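Local atomic coordinates of FAD synthetase (PDB entry 2WSI), a protein that catalyses the transfer of the adenylyl group of ATP to flavin mononucleotide, producing the coenzyme FAD and diphosphate. Residues V47-L52 / T158-I163; L71-C76 / Q100-V105; S43-R48 / G54-S59. One frame throughout, in Å; residues are numbered along the deposited sequence.

Interaction 1 of 3, residues V47-L52 / T158-I163; sequences VRWSPL and TEAIVI. With FAD (flavin-adenine dinucleotide), chain C.
W49 and E159 meet at the pyrrole edge of the indole: E159 OE1 lies in the ring plane, 3.4 Å from W49 CD1, with the carboxylate turned almost square to the ring (86°). A water closes this edge, accepting a hydrogen bond from W49 NE1 (3.1 Å from NE1 to the water) and donating one to E159 OE1, so that the indole N-H is served on the exposed side. The rest of the ring is buried against apolar groups. The small methyl of A160 sits over one face, its CB 4.4 Å from W49 CD2, and the aliphatic CG of R48 over the centre of the other. Further along segment 158-163, I163 reaches the ligand. With its CG1 anti to the carbonyl carbon (chi1 -58°), CD1 comes 3.5 Å from C7 of the FAD dimethylbenzene ring, while the CG2 branch touches the adenosine ribose at C4B. With an alanine here, the flavin methyl edge and the ribose would probably lose the apolar support of the two branches. W49 also packs on I56, M189 and L191 and thus lays the loop after helix 25-45 over the start of strand 160-162, which lies between strands 56-59 and 189-191.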
loop_
_atom_site.group_PDB
_atom_site.type_symbol
_atom_site.label_atom_id
_atom_site.label_comp_id
_atom_site.label_asym_id
_atom_site.label_seq_id
_atom_site.Cartn_x
_atom_site.Cartn_y
_atom_site.Cartn_z
ATOM N N VAL A 47 -0.158 -10.316 -18.318
ATOM C CA VAL A 47 -0.236 -10.987 -19.617
ATOM C C VAL A 47 0.106 -9.973 -20.718
ATOM O O VAL A 47 0.614 -10.313 -21.802
ATOM C CB VAL A 47 -1.646 -11.579 -19.785
ATOM C CG1 VAL A 47 -1.994 -11.788 -21.247
ATOM C CG2 VAL A 47 -1.748 -12.886 -18.955
ATOM N N ARG A 48 -0.132 -8.703 -20.417
ATOM C CA ARG A 48 0.022 -7.662 -21.424
ATOM C C ARG A 48 1.290 -6.824 -21.277
ATOM O O ARG A 48 1.862 -6.372 -22.271
ATOM C CB ARG A 48 -1.216 -6.779 -21.372
ATOM C CG ARG A 48 -1.230 -5.656 -22.344
ATOM C CD ARG A 48 -2.610 -5.051 -22.330
ATOM N NE ARG A 48 -2.734 -3.925 -23.240
ATOM C CZ ARG A 48 -3.829 -3.181 -23.328
ATOM N NH1 ARG A 48 -4.877 -3.442 -22.537
ATOM N NH2 ARG A 48 -3.861 -2.166 -24.168
ATOM N N TRP A 49 1.746 -6.629 -20.046
ATOM C CA TRP A 49 2.973 -5.861 -19.789
ATOM C C TRP A 49 3.887 -6.648 -18.839
ATOM O O TRP A 49 3.404 -7.388 -17.982
ATOM C CB TRP A 49 2.634 -4.536 -19.113
ATOM C CG TRP A 49 1.761 -3.637 -19.920
ATOM C CD1 TRP A 49 2.147 -2.837 -20.963
ATOM C CD2 TRP A 49 0.356 -3.400 -19.726
ATOM N NE1 TRP A 49 1.049 -2.120 -21.445
ATOM C CE2 TRP A 49 -0.053 -2.450 -20.699
ATOM C CE3 TRP A 49 -0.598 -3.904 -18.836
ATOM C CZ2 TRP A 49 -1.366 -2.006 -20.808
ATOM C CZ3 TRP A 49 -1.920 -3.463 -18.960
ATOM C CH2 TRP A 49 -2.286 -2.532 -19.940
ATOM N N SER A 50 5.193 -6.490 -18.977
ATOM C CA SER A 50 6.127 -7.135 -18.040
ATOM C C SER A 50 6.227 -6.378 -16.732
ATOM O O SER A 50 6.429 -5.162 -16.723
ATOM C CB SER A 50 7.517 -7.215 -18.644
ATOM O OG SER A 50 8.458 -7.519 -17.629
ATOM N N PRO A 51 6.127 -7.086 -15.600
ATOM C CA PRO A 51 6.306 -6.395 -14.313
ATOM C C PRO A 51 7.786 -6.249 -13.901
ATOM O O PRO A 51 8.077 -5.697 -12.852
ATOM C CB PRO A 51 5.592 -7.309 -13.327
ATOM C CG PRO A 51 5.714 -8.690 -13.942
ATOM C CD PRO A 51 5.747 -8.498 -15.438
ATOM N N LEU A 52 8.704 -6.736 -14.723
ATOM C CA LEU A 52 10.116 -6.710 -14.345
ATOM C C LEU A 52 10.959 -5.729 -15.156
ATOM O O LEU A 52 11.837 -5.063 -14.607
ATOM C CB LEU A 52 10.714 -8.101 -14.451
ATOM C CG LEU A 52 10.154 -9.161 -13.499
ATOM C CD1 LEU A 52 10.585 -10.555 -13.933
ATOM C CD2 LEU A 52 10.568 -8.897 -12.080
ATOM N N THR A 158 8.190 3.590 -20.162
ATOM C CA THR A 158 7.138 3.294 -19.179
ATOM C C THR A 158 5.789 3.248 -19.885
ATOM O O THR A 158 5.356 4.243 -20.469
ATOM C CB THR A 158 7.058 4.381 -18.087
ATOM O OG1 THR A 158 8.319 4.506 -17.411
ATOM C CG2 THR A 158 5.961 4.029 -17.075
ATOM N N GLU A 159 5.127 2.100 -19.850
ATOM C CA GLU A 159 3.827 1.962 -20.518
ATOM C C GLU A 159 2.650 2.012 -19.538
ATOM O O GLU A 159 1.515 2.340 -19.902
ATOM C CB GLU A 159 3.800 0.661 -21.340
ATOM C CG GLU A 159 4.863 0.666 -22.459
ATOM C CD GLU A 159 4.747 -0.507 -23.412
ATOM O OE1 GLU A 159 3.646 -1.111 -23.478
ATOM O OE2 GLU A 159 5.757 -0.822 -24.103
ATOM N N ALA A 160 2.922 1.702 -18.287
ATOM C CA ALA A 160 1.834 1.566 -17.291
ATOM C C ALA A 160 2.401 1.808 -15.888
ATOM O O ALA A 160 3.587 1.580 -15.657
ATOM C CB ALA A 160 1.227 0.173 -17.363
ATOM N N ILE A 161 1.563 2.316 -14.991
ATOM C CA ILE A 161 1.943 2.580 -13.626
ATOM C C ILE A 161 0.902 1.997 -12.672
ATOM O O ILE A 161 -0.283 2.221 -12.851
ATOM C CB ILE A 161 2.070 4.075 -13.400
ATOM C CG1 ILE A 161 3.035 4.611 -14.468
ATOM C CG2 ILE A 161 2.555 4.359 -11.964
ATOM C CD1 ILE A 161 3.816 5.822 -14.087
ATOM N N VAL A 162 1.369 1.244 -11.680
ATOM C CA VAL A 162 0.501 0.638 -10.693
ATOM C C VAL A 162 0.218 1.684 -9.614
ATOM O O VAL A 162 1.132 2.308 -9.111
ATOM C CB VAL A 162 1.178 -0.589 -10.024
ATOM C CG1 VAL A 162 0.196 -1.269 -9.067
ATOM C CG2 VAL A 162 1.714 -1.598 -11.079
ATOM N N ILE A 163 -1.047 1.812 -9.217
ATOM C CA ILE A 163 -1.517 2.896 -8.348
ATOM C C ILE A 163 -2.429 2.268 -7.296
ATOM O O ILE A 163 -3.372 1.569 -7.666
ATOM C CB ILE A 163 -2.390 3.865 -9.152
ATOM C CG1 ILE A 163 -1.576 4.430 -10.327
ATOM C CG2 ILE A 163 -2.965 4.957 -8.257
ATOM C CD1 ILE A 163 -2.427 5.235 -11.340
HETATM P PA FAD C . -3.565 9.325 -3.066
HETATM O O1A FAD C . -3.259 9.854 -1.691
HETATM O O2A FAD C . -3.203 10.330 -4.125
HETATM O O5B FAD C . -2.908 7.872 -3.359
HETATM C C5B FAD C . -3.414 7.109 -4.438
HETATM C C4B FAD C . -2.267 6.281 -5.029
HETATM O O4B FAD C . -1.455 7.105 -5.824
HETATM C C3B FAD C . -1.362 5.719 -3.950
HETATM O O3B FAD C . -1.808 4.465 -3.500
HETATM C C2B FAD C . -0.035 5.618 -4.679
HETATM O O2B FAD C . 0.029 4.422 -5.427
HETATM C C1B FAD C . -0.090 6.792 -5.621
HETATM N N9A FAD C . 0.569 7.937 -4.973
HETATM C C8A FAD C . -0.002 8.949 -4.243
HETATM N N7A FAD C . 0.976 9.808 -3.847
HETATM C C5A FAD C . 2.160 9.326 -4.307
HETATM C C6A FAD C . 3.461 9.771 -4.196
HETATM N N6A FAD C . 3.784 10.900 -3.538
HETATM N N1A FAD C . 4.444 9.054 -4.814
HETATM C C2A FAD C . 4.177 7.903 -5.526
HETATM N N3A FAD C . 2.883 7.442 -5.601
HETATM C C4A FAD C . 1.903 8.170 -5.023
HETATM N N1 FAD C . -6.338 11.817 -11.748
HETATM C C2 FAD C . -7.104 12.118 -12.844
HETATM O O2 FAD C . -8.113 12.813 -12.722
HETATM N N3 FAD C . -6.748 11.648 -14.084
HETATM C C4 FAD C . -5.617 10.877 -14.245
HETATM O O4 FAD C . -5.362 10.479 -15.386
HETATM C C4X FAD C . -4.830 10.567 -13.131
HETATM N N5 FAD C . -3.681 9.788 -13.243
HETATM C C5X FAD C . -2.922 9.485 -12.129
HETATM C C6 FAD C . -1.769 8.706 -12.230
HETATM C C7 FAD C . -1.004 8.442 -11.091
HETATM C C7M FAD C . 0.249 7.617 -11.168
HETATM C C8 FAD C . -1.408 8.943 -9.860
HETATM C C8M FAD C . -0.612 8.646 -8.624
HETATM C C9 FAD C . -2.557 9.706 -9.764
HETATM C C9A FAD C . -3.308 9.990 -10.887
HETATM N N10 FAD C . -4.441 10.769 -10.763
HETATM C C10 FAD C . -5.210 11.035 -11.877
HETATM C "C1'" FAD C . -4.856 11.272 -9.407
HETATM C "C2'" FAD C . -5.763 10.238 -8.704
HETATM O "O2'" FAD C . -6.843 9.806 -9.497
HETATM C "C3'" FAD C . -6.311 10.738 -7.370
HETATM O "O3'" FAD C . -7.282 11.728 -7.608
HETATM C "C4'" FAD C . -5.199 11.302 -6.505
HETATM O "O4'" FAD C . -4.108 10.405 -6.472
HETATM C "C5'" FAD C . -5.690 11.513 -5.072
HETATM O "O5'" FAD C . -6.461 10.393 -4.677
HETATM P P FAD C . -6.331 9.783 -3.191
HETATM O O1P FAD C . -6.126 10.907 -2.203
HETATM O O2P FAD C . -7.502 8.874 -2.897
HETATM O O3P FAD C . -5.066 8.812 -3.156
HETATM O O HOH W 1 0.667 0.027 -23.590
#

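Interaction 2 of 3, residues L71-C76 / Q100-V105; sequences LLYLSC and QRLPTV
The contact between Y73 and L102 is wholly apolar and buried. The CD2 methyl of L102 meets the tyrosine ring obliquely at its CD2-CE2 bond, 4.0 Å from Y73 CD2 and equally near CE2, while L102 CD1 also approaches CE2. Having CG anti to the backbone N (chi1 -165°) carries both leucine methyls over to the helix, and Y73, with its own CG likewise anti to N, brings its ring to the strand. L74 adds one more methyl, its CD2 4.2 Å from L102 CD2. A leucine suits this place because its CD2 methyl can lodge between the Y73 ring and L74 while CD1 lies beside the same ring.

Helix 64-87 follows strand 56-59 and leads on to the parallel strand 102-106 beside it, so the pair belongs to a beta-alpha-beta crossover of the Rossmann-like fold of the PAPS reductase family, and L102 is where the returning strand meets its helix. Aromatic packing extends the core, since the Y73 ring makes edge-to-face contacts with F46 and F58.

The hydrogen bonds here run within each segment or to neighbouring parts of the fold. T104 OG1 donates to L102 O at 2.9 Å from above the carbonyl plane, satisfying a buried hydroxyl. Q100 NE2 does the same to R101 O at 3.1 Å, a fairly straight bond (166°), and also bonds L52 O of the neighbouring loop.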
loop_
_atom_site.group_PDB
_atom_site.type_symbol
_atom_site.label_atom_id
_atom_site.label_comp_id
_atom_site.label_asym_id
_atom_site.label_seq_id
_atom_site.Cartn_x
_atom_site.Cartn_y
_atom_site.Cartn_z
ATOM N N LEU A 71 2.557 -5.696 -1.464
ATOM C CA LEU A 71 2.629 -7.078 -0.990
ATOM C C LEU A 71 1.880 -8.016 -1.941
ATOM O O LEU A 71 2.397 -9.060 -2.293
ATOM C CB LEU A 71 2.074 -7.235 0.431
ATOM C CG LEU A 71 2.724 -6.431 1.551
ATOM C CD1 LEU A 71 1.977 -6.683 2.867
ATOM C CD2 LEU A 71 4.210 -6.765 1.687
ATOM N N LEU A 72 0.671 -7.645 -2.367
ATOM C CA LEU A 72 -0.092 -8.473 -3.326
ATOM C C LEU A 72 0.622 -8.603 -4.679
ATOM O O LEU A 72 0.636 -9.664 -5.303
ATOM C CB LEU A 72 -1.509 -7.905 -3.531
ATOM C CG LEU A 72 -2.312 -7.895 -2.231
ATOM C CD1 LEU A 72 -3.591 -7.094 -2.465
ATOM C CD2 LEU A 72 -2.600 -9.330 -1.774
ATOM N N TYR A 73 1.235 -7.511 -5.112
ATOM C CA TYR A 73 1.917 -7.446 -6.390
ATOM C C TYR A 73 3.117 -8.397 -6.365
ATOM O O TYR A 73 3.339 -9.162 -7.312
ATOM C CB TYR A 73 2.408 -6.014 -6.599
ATOM C CG TYR A 73 2.904 -5.690 -7.992
ATOM C CD1 TYR A 73 1.999 -5.323 -8.988
ATOM C CD2 TYR A 73 4.249 -5.704 -8.302
ATOM C CE1 TYR A 73 2.415 -4.982 -10.248
ATOM C CE2 TYR A 73 4.704 -5.370 -9.588
ATOM C CZ TYR A 73 3.763 -4.997 -10.556
ATOM O OH TYR A 73 4.134 -4.631 -11.833
ATOM N N LEU A 74 3.864 -8.372 -5.265
ATOM C CA LEU A 74 5.025 -9.256 -5.110
ATOM C C LEU A 74 4.584 -10.700 -5.049
ATOM O O LEU A 74 5.222 -11.572 -5.625
ATOM C CB LEU A 74 5.825 -8.893 -3.838
ATOM C CG LEU A 74 6.610 -7.575 -4.015
ATOM C CD1 LEU A 74 7.084 -7.034 -2.688
ATOM C CD2 LEU A 74 7.765 -7.786 -5.001
ATOM N N SER A 75 3.486 -10.958 -4.352
ATOM C CA SER A 75 2.924 -12.300 -4.368
ATOM C C SER A 75 2.618 -12.778 -5.789
ATOM O O SER A 75 2.951 -13.915 -6.169
ATOM C CB SER A 75 1.658 -12.350 -3.514
ATOM O OG SER A 75 1.101 -13.646 -3.573
ATOM N N CYS A 76 2.000 -11.918 -6.585
ATOM C CA CYS A 76 1.705 -12.257 -7.988
ATOM C C CYS A 76 2.957 -12.345 -8.847
ATOM O O CYS A 76 3.010 -13.100 -9.842
ATOM C CB CYS A 76 0.749 -11.232 -8.583
ATOM S SG CYS A 76 -0.897 -11.365 -7.846
ATOM N N GLN A 100 17.397 -8.805 -9.717
ATOM C CA GLN A 100 17.170 -7.421 -10.087
ATOM C C GLN A 100 16.250 -6.730 -9.071
ATOM O O GLN A 100 15.754 -7.361 -8.140
ATOM C CB GLN A 100 16.497 -7.356 -11.461
ATOM C CG GLN A 100 15.090 -7.974 -11.467
ATOM C CD GLN A 100 14.314 -7.581 -12.701
ATOM O OE1 GLN A 100 14.329 -8.301 -13.691
ATOM N NE2 GLN A 100 13.646 -6.412 -12.657
ATOM N N ARG A 101 15.993 -5.442 -9.289
ATOM C CA ARG A 101 15.106 -4.666 -8.417
ATOM C C ARG A 101 13.810 -4.298 -9.153
ATOM O O ARG A 101 13.774 -4.275 -10.381
ATOM C CB ARG A 101 15.829 -3.402 -7.947
ATOM C CG ARG A 101 17.183 -3.723 -7.296
ATOM C CD ARG A 101 17.797 -2.534 -6.605
ATOM N NE ARG A 101 18.167 -1.509 -7.567
ATOM C CZ ARG A 101 18.757 -0.358 -7.258
ATOM N NH1 ARG A 101 19.070 -0.076 -5.995
ATOM N NH2 ARG A 101 19.048 0.504 -8.220
ATOM N N LEU A 102 12.751 -4.032 -8.390
ATOM C CA LEU A 102 11.426 -3.747 -8.947
ATOM C C LEU A 102 11.293 -2.254 -9.255
ATOM O O LEU A 102 11.438 -1.426 -8.367
ATOM C CB LEU A 102 10.348 -4.125 -7.921
ATOM C CG LEU A 102 8.936 -4.223 -8.498
ATOM C CD1 LEU A 102 8.835 -5.443 -9.407
ATOM C CD2 LEU A 102 7.893 -4.326 -7.379
ATOM N N PRO A 103 11.005 -1.905 -10.510
ATOM C CA PRO A 103 10.969 -0.475 -10.820
ATOM C C PRO A 103 9.832 0.242 -10.098
ATOM O O PRO A 103 8.674 -0.174 -10.203
ATOM C CB PRO A 103 10.725 -0.432 -12.330
ATOM C CG PRO A 103 11.067 -1.799 -12.833
ATOM C CD PRO A 103 10.836 -2.755 -11.708
ATOM N N THR A 104 10.167 1.337 -9.428
ATOM C CA THR A 104 9.257 1.955 -8.484
ATOM C C THR A 104 9.440 3.455 -8.581
ATOM O O THR A 104 10.542 3.926 -8.864
ATOM C CB THR A 104 9.555 1.471 -7.035
ATOM O OG1 THR A 104 9.430 0.040 -6.968
ATOM C CG2 THR A 104 8.597 2.135 -6.000
ATOM N N VAL A 105 8.362 4.208 -8.364
ATOM C CA VAL A 105 8.442 5.658 -8.437
ATOM C C VAL A 105 7.828 6.260 -7.193
ATOM O O VAL A 105 6.722 5.876 -6.828
ATOM C CB VAL A 105 7.721 6.222 -9.688
ATOM C CG1 VAL A 105 6.392 5.536 -9.898
ATOM C CG2 VAL A 105 7.503 7.739 -9.552
#

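Interaction 3 of 3, residues S43-R48 / G54-S59; sequences SEIFVR and GEISFS. With FAD (flavin-adenine dinucleotide), chain C.
I45, in the last part of helix 25-45 where the turn widens to a pi-type one, and F46 just beyond approach I56 at the start of strand 56-59 with their CA atoms still well apart, F46 and I56 being 9.3 Å from each other. This strand is a central one of the parallel part of the Rossmann-like sheet, and the chain reaches it from the helix through a short loop, so the contact folds the helix end down over the strand's beginning.

Side chains bridge the gap. CG1 of I56 lies anti to the carbonyl carbon (chi1 -60°), and an extended chi2 (175°) carries CD1 out to the helix end. There CD1 lies 4.2 Å from I45 CG2, the two isoleucines crossing at about a right angle, and 4.4 Å from F46 CD1, where it meets the phenylalanine ring obliquely. The long CD1 arm of I56 spans the separation, while I45 needs only its beta-branch methyl, CG2, to meet it. The F46 ring is held in turn by an edge-to-face contact with Y80 of helix 64-87, and L191 of strand 189-191 packs on both isoleucines.

Nearer the surface the contact becomes polar. R48 O and E55 OE1, both acceptors, stand 4.3 Å apart, and a water donates to each at 2.8 Å, joining the two segments where they cannot bond directly. The same OE1 accepts the backbone N of S50, so the carboxylate ties down the intervening loop too. Before it, G54 has positive phi (110°), where any side chain would press on the preceding carbonyl.

At the far end of the strand, S59 serves the ligand: its OG is bonded to V162 O, its CB rests near the adenine at N3A, and its carbonyl O accepts the ribose hydroxyl O2B of FAD at 2.9 Å.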
loop_
_atom_site.group_PDB
_atom_site.type_symbol
_atom_site.label_atom_id
_atom_site.label_comp_id
_atom_site.label_asym_id
_atom_site.label_seq_id
_atom_site.Cartn_x
_atom_site.Cartn_y
_atom_site.Cartn_z
ATOM N N SER A 43 -4.159 -12.303 -14.713
ATOM C CA SER A 43 -4.968 -12.572 -15.896
ATOM C C SER A 43 -5.093 -11.418 -16.861
ATOM O O SER A 43 -5.374 -11.659 -18.023
ATOM C CB SER A 43 -6.424 -12.916 -15.504
ATOM O OG SER A 43 -6.520 -14.230 -14.995
ATOM N N GLU A 44 -4.984 -10.176 -16.387
ATOM C CA GLU A 44 -5.208 -9.014 -17.256
ATOM C C GLU A 44 -4.012 -8.093 -17.395
ATOM O O GLU A 44 -3.891 -7.391 -18.385
ATOM C CB GLU A 44 -6.394 -8.188 -16.768
ATOM C CG GLU A 44 -7.740 -8.830 -17.037
ATOM C CD GLU A 44 -8.872 -8.024 -16.412
ATOM O OE1 GLU A 44 -9.001 -6.833 -16.761
ATOM O OE2 GLU A 44 -9.616 -8.579 -15.573
ATOM N N ILE A 45 -3.128 -8.074 -16.407
ATOM C CA ILE A 45 -2.043 -7.110 -16.447
ATOM C C ILE A 45 -0.705 -7.703 -16.876
ATOM O O ILE A 45 -0.074 -7.214 -17.821
ATOM C CB ILE A 45 -1.953 -6.407 -15.080
ATOM C CG1 ILE A 45 -3.262 -5.607 -14.889
ATOM C CG2 ILE A 45 -0.764 -5.503 -15.034
ATOM C CD1 ILE A 45 -3.440 -5.032 -13.485
ATOM N N PHE A 46 -0.250 -8.725 -16.168
ATOM C CA PHE A 46 1.049 -9.303 -16.472
ATOM C C PHE A 46 1.027 -10.027 -17.808
ATOM O O PHE A 46 2.078 -10.322 -18.376
ATOM C CB PHE A 46 1.513 -10.266 -15.379
ATOM C CG PHE A 46 1.794 -9.598 -14.029
ATOM C CD1 PHE A 46 1.859 -8.227 -13.903
ATOM C CD2 PHE A 46 2.041 -10.379 -12.911
ATOM C CE1 PHE A 46 2.111 -7.628 -12.665
ATOM C CE2 PHE A 46 2.319 -9.796 -11.687
ATOM C CZ PHE A 46 2.346 -8.419 -11.561
ATOM N N VAL A 47 -0.158 -10.316 -18.318
ATOM C CA VAL A 47 -0.236 -10.987 -19.617
ATOM C C VAL A 47 0.106 -9.973 -20.718
ATOM O O VAL A 47 0.614 -10.313 -21.802
ATOM C CB VAL A 47 -1.646 -11.579 -19.785
ATOM C CG1 VAL A 47 -1.994 -11.788 -21.247
ATOM C CG2 VAL A 47 -1.748 -12.886 -18.955
ATOM N N ARG A 48 -0.132 -8.703 -20.417
ATOM C CA ARG A 48 0.022 -7.662 -21.424
ATOM C C ARG A 48 1.290 -6.824 -21.277
ATOM O O ARG A 48 1.862 -6.372 -22.271
ATOM C CB ARG A 48 -1.216 -6.779 -21.372
ATOM C CG ARG A 48 -1.230 -5.656 -22.344
ATOM C CD ARG A 48 -2.610 -5.051 -22.330
ATOM N NE ARG A 48 -2.734 -3.925 -23.240
ATOM C CZ ARG A 48 -3.829 -3.181 -23.328
ATOM N NH1 ARG A 48 -4.877 -3.442 -22.537
ATOM N NH2 ARG A 48 -3.861 -2.166 -24.168
ATOM N N GLY A 54 10.603 -2.892 -16.774
ATOM C CA GLY A 54 10.424 -1.454 -16.789
ATOM C C GLY A 54 9.192 -0.968 -17.542
ATOM O O GLY A 54 8.908 0.225 -17.524
ATOM N N GLU A 55 8.476 -1.865 -18.208
ATOM C CA GLU A 55 7.249 -1.464 -18.901
ATOM C C GLU A 55 6.266 -0.953 -17.867
ATOM O O GLU A 55 5.446 -0.065 -18.147
ATOM C CB GLU A 55 6.600 -2.636 -19.660
ATOM C CG GLU A 55 7.411 -3.117 -20.847
ATOM C CD GLU A 55 6.790 -4.332 -21.549
ATOM O OE1 GLU A 55 5.646 -4.683 -21.247
ATOM O OE2 GLU A 55 7.448 -4.940 -22.407
ATOM N N ILE A 56 6.340 -1.545 -16.682
ATOM C CA ILE A 56 5.483 -1.143 -15.573
ATOM C C ILE A 56 6.325 -0.563 -14.463
ATOM O O ILE A 56 7.249 -1.219 -14.012
ATOM C CB ILE A 56 4.742 -2.338 -14.956
ATOM C CG1 ILE A 56 3.850 -3.047 -15.986
ATOM C CG2 ILE A 56 3.831 -1.864 -13.822
ATOM C CD1 ILE A 56 3.205 -4.292 -15.423
ATOM N N SER A 57 5.959 0.622 -13.972
ATOM C CA SER A 57 6.521 1.116 -12.733
ATOM C C SER A 57 5.450 1.113 -11.642
ATOM O O SER A 57 4.286 1.381 -11.905
ATOM C CB SER A 57 7.013 2.536 -12.894
ATOM O OG SER A 57 7.679 2.914 -11.717
ATOM N N PHE A 58 5.855 0.793 -10.429
ATOM C CA PHE A 58 4.940 0.752 -9.286
ATOM C C PHE A 58 5.016 2.104 -8.561
ATOM O O PHE A 58 6.104 2.512 -8.107
ATOM C CB PHE A 58 5.377 -0.389 -8.346
ATOM C CG PHE A 58 4.358 -0.724 -7.303
ATOM C CD1 PHE A 58 3.538 -1.819 -7.461
ATOM C CD2 PHE A 58 4.211 0.075 -6.178
ATOM C CE1 PHE A 58 2.553 -2.122 -6.512
ATOM C CE2 PHE A 58 3.227 -0.205 -5.224
ATOM C CZ PHE A 58 2.399 -1.297 -5.388
ATOM N N SER A 59 3.895 2.834 -8.471
ATOM C CA SER A 59 3.919 4.085 -7.696
ATOM C C SER A 59 3.722 3.784 -6.217
ATOM O O SER A 59 2.689 3.274 -5.783
ATOM C CB SER A 59 2.917 5.147 -8.195
ATOM O OG SER A 59 1.578 4.677 -8.152
HETATM P PA FAD C . -3.565 9.325 -3.066
HETATM O O1A FAD C . -3.259 9.854 -1.691
HETATM O O2A FAD C . -3.203 10.330 -4.125
HETATM O O5B FAD C . -2.908 7.872 -3.359
HETATM C C5B FAD C . -3.414 7.109 -4.438
HETATM C C4B FAD C . -2.267 6.281 -5.029
HETATM O O4B FAD C . -1.455 7.105 -5.824
HETATM C C3B FAD C . -1.362 5.719 -3.950
HETATM O O3B FAD C . -1.808 4.465 -3.500
HETATM C C2B FAD C . -0.035 5.618 -4.679
HETATM O O2B FAD C . 0.029 4.422 -5.427
HETATM C C1B FAD C . -0.090 6.792 -5.621
HETATM N N9A FAD C . 0.569 7.937 -4.973
HETATM C C8A FAD C . -0.002 8.949 -4.243
HETATM N N7A FAD C . 0.976 9.808 -3.847
HETATM C C5A FAD C . 2.160 9.326 -4.307
HETATM C C6A FAD C . 3.461 9.771 -4.196
HETATM N N6A FAD C . 3.784 10.900 -3.538
HETATM N N1A FAD C . 4.444 9.054 -4.814
HETATM C C2A FAD C . 4.177 7.903 -5.526
HETATM N N3A FAD C . 2.883 7.442 -5.601
HETATM C C4A FAD C . 1.903 8.170 -5.023
HETATM N N1 FAD C . -6.338 11.817 -11.748
HETATM C C2 FAD C . -7.104 12.118 -12.844
HETATM O O2 FAD C . -8.113 12.813 -12.722
HETATM N N3 FAD C . -6.748 11.648 -14.084
HETATM C C4 FAD C . -5.617 10.877 -14.245
HETATM O O4 FAD C . -5.362 10.479 -15.386
HETATM C C4X FAD C . -4.830 10.567 -13.131
HETATM N N5 FAD C . -3.681 9.788 -13.243
HETATM C C5X FAD C . -2.922 9.485 -12.129
HETATM C C6 FAD C . -1.769 8.706 -12.230
HETATM C C7 FAD C . -1.004 8.442 -11.091
HETATM C C7M FAD C . 0.249 7.617 -11.168
HETATM C C8 FAD C . -1.408 8.943 -9.860
HETATM C C8M FAD C . -0.612 8.646 -8.624
HETATM C C9 FAD C . -2.557 9.706 -9.764
HETATM C C9A FAD C . -3.308 9.990 -10.887
HETATM N N10 FAD C . -4.441 10.769 -10.763
HETATM C C10 FAD C . -5.210 11.035 -11.877
HETATM C "C1'" FAD C . -4.856 11.272 -9.407
HETATM C "C2'" FAD C . -5.763 10.238 -8.704
HETATM O "O2'" FAD C . -6.843 9.806 -9.497
HETATM C "C3'" FAD C . -6.311 10.738 -7.370
HETATM O "O3'" FAD C . -7.282 11.728 -7.608
HETATM C "C4'" FAD C . -5.199 11.302 -6.505
HETATM O "O4'" FAD C . -4.108 10.405 -6.472
HETATM C "C5'" FAD C . -5.690 11.513 -5.072
HETATM O "O5'" FAD C . -6.461 10.393 -4.677
HETATM P P FAD C . -6.331 9.783 -3.191
HETATM O O1P FAD C . -6.126 10.907 -2.203
HETATM O O2P FAD C . -7.502 8.874 -2.897
HETATM O O3P FAD C . -5.066 8.812 -3.156
HETATM O O HOH W 2 4.085 -5.293 -23.483
#

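All three contacts rest on one sheet. Interactions 1 and 3 have centres about 2 Å apart and share V47 and R48: the loop and helix end before strand 56-59 cover that strand and the start of its neighbour 160-162, E159 N bonding E55 O between them. Both have a buried apolar part and a surface side where water joins a glutamate to the other segment. Interaction 2, about 11 Å from the centre of interaction 1 and 10 Å from that of interaction 3, is entirely core and apolar across its interface, joining helix 64-87 to strand 102-106. S59, I163 and V105 bring segments of all three to FAD. Y73 connects them, packing on P51, V162 and I56.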